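Local coordinates for protein TubZ (Clostridium botulinum C phage, PDB 4XCQ) that is a phage-encoded member of the tubulin/FtsZ family, with a Rossmann-like nucleotide-binding domain holding GDP and a TubZ-type C-terminal domain, at residues M209-V214 / I287-T292; I35-K40 / P55-C60; M3-V8 / D29-F34. All blocks are in the same frame, centred on the assembly; numbering follows the deposited sequence.

Interaction 1: residues M209-V214 / I287-T292; sequences MKKSNV and IEPQKT
Ser212 and Ile287 face each other as an antiparallel hydrogen-bonded pair, with CA atoms 4.8 Å apart and both side chains on one face of the sheet. The two bonds are unequal. Ser212 N reaches Ile287 O at 2.9 Å, whereas the return bond from Ile287 N to Ser212 O is weak because its angle at hydrogen is only 123°.

Lys211 can be followed outward. Its CB rests 3.4 Å from Ile287 O and close to the ring CD of Pro289; its CD lies 3.5 Å from Glu288 OE2 and also packs against Pro289 CD. CE skirts both carboxylate oxygens of Glu288, and bends at chi3 and chi4 then turn NZ to Glu246, with which it forms a salt bridge, and to the carbonyl oxygen of Gly286.

On the sheet face shared by Ser212 and Ile287, Ser212 OG is 2.9 Å from Gln290 OE1, and a water joins this OG to Asn213 O and Gln290 NE2. Beside them, Val214 CG2 meets Ile287 CD1 at 3.7 Å.

Strand 211-217, in the TubZ-type C-terminal domain, joins strand 160-165 to strand 281-287 in one mixed sheet. The chain leaves strand 281-287 after Ile287, Gln290 is the N-cap of helix 291-306, and Pro289 packs on Trp146 of helix 136-152.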
# COMPACT_ATOMS: atom_id res chain seq x y z
N MET A 209 -4.57 -3.81 11.18
CA MET A 209 -4.59 -5.26 11.10
C MET A 209 -3.39 -5.75 10.29
O MET A 209 -3.05 -5.17 9.26
CB MET A 209 -5.91 -5.76 10.50
CG MET A 209 -5.92 -7.21 10.03
SD MET A 209 -5.50 -8.46 11.27
CE MET A 209 -6.84 -8.28 12.44
N LYS A 210 -2.75 -6.82 10.77
CA LYS A 210 -1.55 -7.33 10.13
C LYS A 210 -1.86 -8.08 8.84
O LYS A 210 -3.02 -8.36 8.55
CB LYS A 210 -0.79 -8.24 11.09
CG LYS A 210 -0.58 -7.65 12.47
CD LYS A 210 0.28 -6.41 12.43
CE LYS A 210 0.57 -5.93 13.85
NZ LYS A 210 1.23 -7.00 14.65
N LYS A 211 -0.80 -8.40 8.09
CA LYS A 211 -0.87 -9.09 6.80
C LYS A 211 -1.49 -8.22 5.70
O LYS A 211 -1.40 -6.99 5.73
CB LYS A 211 -1.62 -10.42 6.93
CG LYS A 211 -0.98 -11.39 7.91
CD LYS A 211 -1.48 -12.80 7.70
CE LYS A 211 -2.08 -13.38 8.97
NZ LYS A 211 -3.33 -12.67 9.38
N SER A 212 -2.13 -8.86 4.72
CA SER A 212 -2.53 -8.17 3.50
C SER A 212 -3.96 -7.64 3.53
O SER A 212 -4.90 -8.38 3.81
CB SER A 212 -2.35 -9.10 2.30
OG SER A 212 -2.53 -8.40 1.09
N ASN A 213 -4.11 -6.35 3.23
CA ASN A 213 -5.42 -5.72 3.19
C ASN A 213 -5.86 -5.35 1.76
O ASN A 213 -5.02 -5.08 0.90
CB ASN A 213 -5.43 -4.48 4.10
CG ASN A 213 -5.06 -4.81 5.55
OD1 ASN A 213 -5.04 -5.97 5.96
ND2 ASN A 213 -4.76 -3.78 6.33
N VAL A 214 -7.17 -5.38 1.52
CA VAL A 214 -7.75 -5.05 0.22
C VAL A 214 -8.97 -4.14 0.39
O VAL A 214 -9.79 -4.37 1.28
CB VAL A 214 -8.16 -6.32 -0.57
CG1 VAL A 214 -8.92 -5.96 -1.84
CG2 VAL A 214 -6.94 -7.17 -0.90
N ILE A 287 -5.82 -10.71 5.13
CA ILE A 287 -5.69 -11.73 4.09
C ILE A 287 -4.24 -12.20 4.05
O ILE A 287 -3.32 -11.41 4.20
CB ILE A 287 -6.09 -11.20 2.70
CG1 ILE A 287 -7.46 -10.53 2.74
CG2 ILE A 287 -6.06 -12.32 1.67
CD1 ILE A 287 -7.89 -9.94 1.41
N GLU A 288 -4.06 -13.51 3.86
CA GLU A 288 -2.72 -14.06 3.75
C GLU A 288 -2.01 -13.39 2.57
O GLU A 288 -2.59 -13.26 1.49
CB GLU A 288 -2.77 -15.58 3.56
CG GLU A 288 -1.70 -16.35 4.32
CD GLU A 288 -1.76 -16.13 5.82
OE1 GLU A 288 -2.88 -16.14 6.38
OE2 GLU A 288 -0.69 -15.96 6.44
N PRO A 289 -0.77 -12.93 2.80
CA PRO A 289 0.03 -12.23 1.78
C PRO A 289 0.06 -12.99 0.45
O PRO A 289 0.45 -14.15 0.40
CB PRO A 289 1.42 -12.15 2.42
CG PRO A 289 1.13 -12.10 3.89
CD PRO A 289 -0.06 -13.01 4.09
N GLN A 290 -0.36 -12.31 -0.61
CA GLN A 290 -0.51 -12.94 -1.91
C GLN A 290 0.83 -13.37 -2.51
O GLN A 290 1.30 -12.77 -3.48
CB GLN A 290 -1.23 -11.99 -2.87
CG GLN A 290 -2.53 -11.41 -2.33
CD GLN A 290 -2.38 -9.99 -1.83
OE1 GLN A 290 -1.34 -9.62 -1.27
NE2 GLN A 290 -3.40 -9.17 -2.05
N LYS A 291 1.42 -14.41 -1.93
CA LYS A 291 2.71 -14.91 -2.38
C LYS A 291 2.60 -15.62 -3.73
O LYS A 291 3.56 -15.68 -4.49
CB LYS A 291 3.32 -15.86 -1.35
CG LYS A 291 3.64 -15.21 -0.00
CD LYS A 291 4.44 -16.17 0.87
CE LYS A 291 4.89 -15.52 2.17
NZ LYS A 291 6.00 -16.28 2.80
N THR A 292 1.42 -16.16 -4.01
CA THR A 292 1.16 -16.83 -5.28
C THR A 292 1.20 -15.84 -6.44
O THR A 292 1.78 -16.12 -7.49
CB THR A 292 -0.20 -17.55 -5.26
OG1 THR A 292 -0.38 -18.23 -4.01
CG2 THR A 292 -0.29 -18.55 -6.40
O HOH W 1 -2.79 -6.40 -0.54

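Interaction 2: residues I35-K40 / P55-C60; sequences INTSKK and PYAEGC
Thr37 has its OG1 turned between its own backbone N and carbonyl carbon (chi1 62°), a rotation that carries the hydroxyl to the backbone of Glu58. Glu58 is bent at chi2, and its carboxylate thereby folds back toward the Ser38-Lys39 backbone although its CB points away from it.

The one hydrogen bond across the contact runs from Thr37 OG1 to Glu58 O, at 3.0 Å. The donor stands above the carbonyl plane, 57° out of it, rather than on a lone pair. Thr37 CB is close to the same oxygen, and it also packs against Ala57 CB at 3.8 Å. Cys60 SG lies 3.8 Å from Thr37 OG1, so the hydroxyl has the sulfur as a neighbour as well as the carbonyl. The carbonyl oxygens Thr37 O and Ala57 O approach to 3.0 Å; both are acceptors, and Ala57 O takes a hydrogen bond from His53.

In the Rossmann-like fold of the nucleotide-binding domain of the tubulin/FtsZ family, this contact lies at the end of strand 31-36, where the chain turns into helix 39-43, and the loop following the edge strand 51-53 passes beside that turn. An Asx turn shapes the corner: Asn36 OD1 accepts from Ser38 N at 3.1 Å, with a nearly straight angle of 175° at hydrogen. Ser38 is the N-cap of helix 39-43, its OG accepting from Asp41 N.

Glu58 OE2 stops 3.6 Å from Lys39 N, near the first turn of the helix, where the N-terminal end of the helix would probably favour a negative charge. Ser38 CB touches the backbone of Gly59. Beyond it, Cys60 packs on Tyr70 and Ala67 of helix 64-71 and on Thr102 of helix 102-117, its side chain about 6 Å from the bound GDP.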
# COMPACT_ATOMS: atom_id res chain seq x y z
N ILE A 35 10.57 10.83 0.71
CA ILE A 35 11.96 10.42 0.67
C ILE A 35 12.36 10.03 -0.74
O ILE A 35 11.64 9.26 -1.40
CB ILE A 35 12.21 9.23 1.62
CG1 ILE A 35 11.63 9.52 3.01
CG2 ILE A 35 13.70 8.89 1.68
CD1 ILE A 35 11.44 8.28 3.87
N ASN A 36 13.48 10.55 -1.21
CA ASN A 36 13.96 10.23 -2.55
C ASN A 36 15.43 10.58 -2.77
O ASN A 36 15.95 11.54 -2.20
CB ASN A 36 13.11 10.95 -3.61
CG ASN A 36 13.06 10.20 -4.93
OD1 ASN A 36 13.99 9.47 -5.27
ND2 ASN A 36 11.98 10.39 -5.67
N THR A 37 16.11 9.79 -3.59
CA THR A 37 17.47 10.10 -3.99
C THR A 37 17.46 11.23 -5.02
O THR A 37 18.43 11.95 -5.17
CB THR A 37 18.18 8.88 -4.57
OG1 THR A 37 17.49 8.44 -5.75
CG2 THR A 37 18.21 7.75 -3.56
N SER A 38 16.33 11.38 -5.71
CA SER A 38 16.19 12.39 -6.75
C SER A 38 15.59 13.67 -6.19
O SER A 38 14.43 13.69 -5.77
CB SER A 38 15.33 11.86 -7.90
OG SER A 38 15.10 12.86 -8.88
N LYS A 39 16.39 14.74 -6.19
CA LYS A 39 15.93 16.04 -5.73
C LYS A 39 14.92 16.61 -6.72
O LYS A 39 14.03 17.37 -6.35
CB LYS A 39 17.12 17.00 -5.56
CG LYS A 39 16.73 18.34 -4.97
CD LYS A 39 17.93 19.22 -4.69
CE LYS A 39 17.50 20.54 -4.08
NZ LYS A 39 18.67 21.41 -3.76
N LYS A 40 15.09 16.23 -7.98
CA LYS A 40 14.20 16.64 -9.06
C LYS A 40 12.77 16.17 -8.81
O LYS A 40 11.83 16.96 -8.93
CB LYS A 40 14.71 16.08 -10.38
CG LYS A 40 13.98 16.59 -11.61
CD LYS A 40 13.93 15.53 -12.71
CE LYS A 40 15.00 14.46 -12.51
NZ LYS A 40 14.45 13.07 -12.56
N PRO A 55 21.30 12.99 0.88
CA PRO A 55 22.44 13.86 0.56
C PRO A 55 23.34 13.30 -0.55
O PRO A 55 23.60 12.10 -0.60
CB PRO A 55 23.20 13.94 1.88
CG PRO A 55 22.13 13.78 2.92
CD PRO A 55 21.16 12.78 2.33
N TYR A 56 23.78 14.20 -1.44
CA TYR A 56 24.72 13.88 -2.51
C TYR A 56 24.19 12.83 -3.49
O TYR A 56 24.97 12.21 -4.22
CB TYR A 56 26.05 13.41 -1.94
CG TYR A 56 26.64 14.35 -0.90
CD1 TYR A 56 27.38 15.46 -1.28
CD2 TYR A 56 26.46 14.11 0.46
CE1 TYR A 56 27.93 16.31 -0.33
CE2 TYR A 56 27.00 14.96 1.41
CZ TYR A 56 27.73 16.06 1.01
OH TYR A 56 28.27 16.90 1.96
N ALA A 57 22.88 12.64 -3.52
CA ALA A 57 22.28 11.59 -4.34
C ALA A 57 21.53 12.12 -5.56
O ALA A 57 21.11 13.29 -5.61
CB ALA A 57 21.35 10.73 -3.50
N GLU A 58 21.37 11.25 -6.56
CA GLU A 58 20.50 11.52 -7.70
C GLU A 58 19.73 10.25 -8.03
O GLU A 58 19.87 9.24 -7.35
CB GLU A 58 21.31 12.00 -8.90
CG GLU A 58 20.64 13.13 -9.70
CD GLU A 58 20.19 14.30 -8.83
OE1 GLU A 58 21.06 14.97 -8.23
OE2 GLU A 58 18.97 14.54 -8.74
N GLY A 59 18.90 10.33 -9.08
CA GLY A 59 18.10 9.20 -9.52
C GLY A 59 18.96 8.01 -9.86
O GLY A 59 20.05 8.16 -10.42
N CYS A 60 18.48 6.82 -9.53
CA CYS A 60 19.31 5.63 -9.63
C CYS A 60 18.97 4.76 -10.83
O CYS A 60 19.54 3.68 -10.99
CB CYS A 60 19.21 4.80 -8.35
SG CYS A 60 19.82 5.67 -6.90

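Interaction 3: residues M3-V8 / D29-F34; sequences MKNKIV and DYNALF
Lys4 lies across the ring of Tyr30, its CB over one face in a CH-pi contact, 4.1 Å from the ring centroid and 24° off the normal. Extended beyond CG, the lysine chain carries CE to 3.6 Å from Tyr30 OH. Ile7 CD1 meets the ring at its edge, 4.2 Å from CE1.

Backbone pairing is parallel. Asn31 N donates to Ile7 O at 3.3 Å, and Val8 CA makes a CA-H...O contact with Asn31 O. Val8 and Asn31 are bridge partners of strands 7-11 and 31-36, which with helix 14-26 between them form a beta-alpha-beta unit of the Rossmann-like domain.

The hydrogen bonds of the side-chain amide are weaker: Asn31 ND2 donates to Asn5 OD1 and to Ile7 O, both weakly at 3.3 Å, with the two amide planes 64° apart. Ile7 O thus receives both the backbone and the side chain of Asn31.

Charges meet indirectly. Lys4 NZ and Asp29 OD2 are 4.3 Å apart, beyond a salt bridge, and a water accepts from NZ and donates to OD2. Asn188 and Asn184 also accept from Lys4 NZ, and Tyr30 OH bonds to Asn184.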
# COMPACT_ATOMS: atom_id res chain seq x y z
N MET A 3 -8.31 10.44 12.41
CA MET A 3 -7.67 9.19 12.02
C MET A 3 -6.57 9.45 10.99
O MET A 3 -5.53 8.78 10.98
CB MET A 3 -8.69 8.20 11.45
CG MET A 3 -9.22 7.18 12.45
SD MET A 3 -7.92 6.06 13.03
CE MET A 3 -7.30 5.45 11.48
N LYS A 4 -6.81 10.42 10.12
CA LYS A 4 -5.87 10.73 9.05
C LYS A 4 -4.59 11.37 9.58
O LYS A 4 -3.50 11.13 9.06
CB LYS A 4 -6.54 11.63 8.01
CG LYS A 4 -7.76 11.00 7.37
CD LYS A 4 -8.45 11.94 6.41
CE LYS A 4 -9.61 11.26 5.71
NZ LYS A 4 -10.40 12.22 4.90
N ASN A 5 -4.72 12.16 10.64
CA ASN A 5 -3.58 12.81 11.28
C ASN A 5 -2.78 11.83 12.15
O ASN A 5 -1.70 12.17 12.66
CB ASN A 5 -4.04 14.00 12.11
CG ASN A 5 -2.90 14.93 12.48
OD1 ASN A 5 -2.35 15.62 11.62
ND2 ASN A 5 -2.56 14.97 13.76
N LYS A 6 -3.33 10.63 12.31
CA LYS A 6 -2.72 9.55 13.08
C LYS A 6 -1.74 8.81 12.17
O LYS A 6 -0.84 8.09 12.61
CB LYS A 6 -3.83 8.62 13.59
CG LYS A 6 -3.46 7.53 14.58
CD LYS A 6 -4.74 6.74 14.89
CE LYS A 6 -4.56 5.51 15.77
NZ LYS A 6 -4.19 5.89 17.15
N ILE A 7 -1.92 9.05 10.87
CA ILE A 7 -1.17 8.39 9.82
C ILE A 7 -0.08 9.28 9.26
O ILE A 7 -0.33 10.44 8.91
CB ILE A 7 -2.09 7.98 8.66
CG1 ILE A 7 -3.20 7.05 9.16
CG2 ILE A 7 -1.29 7.36 7.51
CD1 ILE A 7 -4.33 6.87 8.17
N VAL A 8 1.13 8.75 9.16
CA VAL A 8 2.19 9.43 8.43
C VAL A 8 2.69 8.51 7.33
O VAL A 8 3.10 7.37 7.58
CB VAL A 8 3.35 9.87 9.34
CG1 VAL A 8 3.83 8.73 10.22
CG2 VAL A 8 4.50 10.44 8.51
N ASP A 29 -5.40 16.06 4.92
CA ASP A 29 -5.44 15.78 6.35
C ASP A 29 -4.37 14.77 6.78
O ASP A 29 -4.18 14.52 7.97
CB ASP A 29 -6.82 15.27 6.75
CG ASP A 29 -7.90 16.31 6.54
OD1 ASP A 29 -7.56 17.48 6.31
OD2 ASP A 29 -9.10 15.94 6.61
N TYR A 30 -3.68 14.20 5.80
CA TYR A 30 -2.65 13.21 6.08
C TYR A 30 -1.30 13.86 6.37
O TYR A 30 -1.09 15.04 6.07
CB TYR A 30 -2.52 12.24 4.91
CG TYR A 30 -3.78 11.46 4.62
CD1 TYR A 30 -4.08 10.31 5.35
CD2 TYR A 30 -4.66 11.86 3.64
CE1 TYR A 30 -5.24 9.59 5.10
CE2 TYR A 30 -5.82 11.15 3.38
CZ TYR A 30 -6.10 10.01 4.11
OH TYR A 30 -7.26 9.29 3.86
N ASN A 31 -0.39 13.09 6.96
CA ASN A 31 0.99 13.52 7.11
C ASN A 31 1.88 12.72 6.18
O ASN A 31 1.60 11.56 5.90
CB ASN A 31 1.45 13.37 8.56
CG ASN A 31 0.61 14.16 9.53
OD1 ASN A 31 0.72 15.38 9.61
ND2 ASN A 31 -0.25 13.46 10.27
N ALA A 32 2.95 13.34 5.69
CA ALA A 32 3.87 12.62 4.80
C ALA A 32 5.27 13.21 4.83
O ALA A 32 5.46 14.42 4.86
CB ALA A 32 3.33 12.62 3.37
N LEU A 33 6.26 12.32 4.83
CA LEU A 33 7.64 12.71 4.57
C LEU A 33 8.07 12.05 3.26
O LEU A 33 8.17 10.82 3.18
CB LEU A 33 8.57 12.31 5.71
CG LEU A 33 10.03 12.70 5.50
CD1 LEU A 33 10.18 14.21 5.40
CD2 LEU A 33 10.92 12.15 6.60
N PHE A 34 8.30 12.86 2.24
CA PHE A 34 8.70 12.35 0.93
C PHE A 34 10.21 12.10 0.86
O PHE A 34 11.01 13.03 0.96
CB PHE A 34 8.27 13.32 -0.17
CG PHE A 34 6.79 13.33 -0.42
CD1 PHE A 34 6.24 12.63 -1.47
CD2 PHE A 34 5.94 14.05 0.41
CE1 PHE A 34 4.88 12.64 -1.70
CE2 PHE A 34 4.58 14.07 0.19
CZ PHE A 34 4.05 13.36 -0.87
O HOH W 2 -11.43 14.58 5.93

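How the interactions relate
Interactions 1 and 3 are buried contacts that each include one bridge between neighbouring strands of one mixed sheet, antiparallel in 1 and parallel in 3. Interaction 2 is partly buried and lies farther out, about 22 Å from the chain centre against 11 and 14 Å; it joins loops and a helix start by a single hydroxyl-to-carbonyl bond. Interactions 2 and 3 share strand 31-36, one at each end, with centres about 23 Å apart. Interaction 1 lies across the chain's centre from both, where strand 211-217 meets 281-287. Water bridges side chains in interactions 1 and 3, but between the segments themselves an aromatic face takes part only in 3.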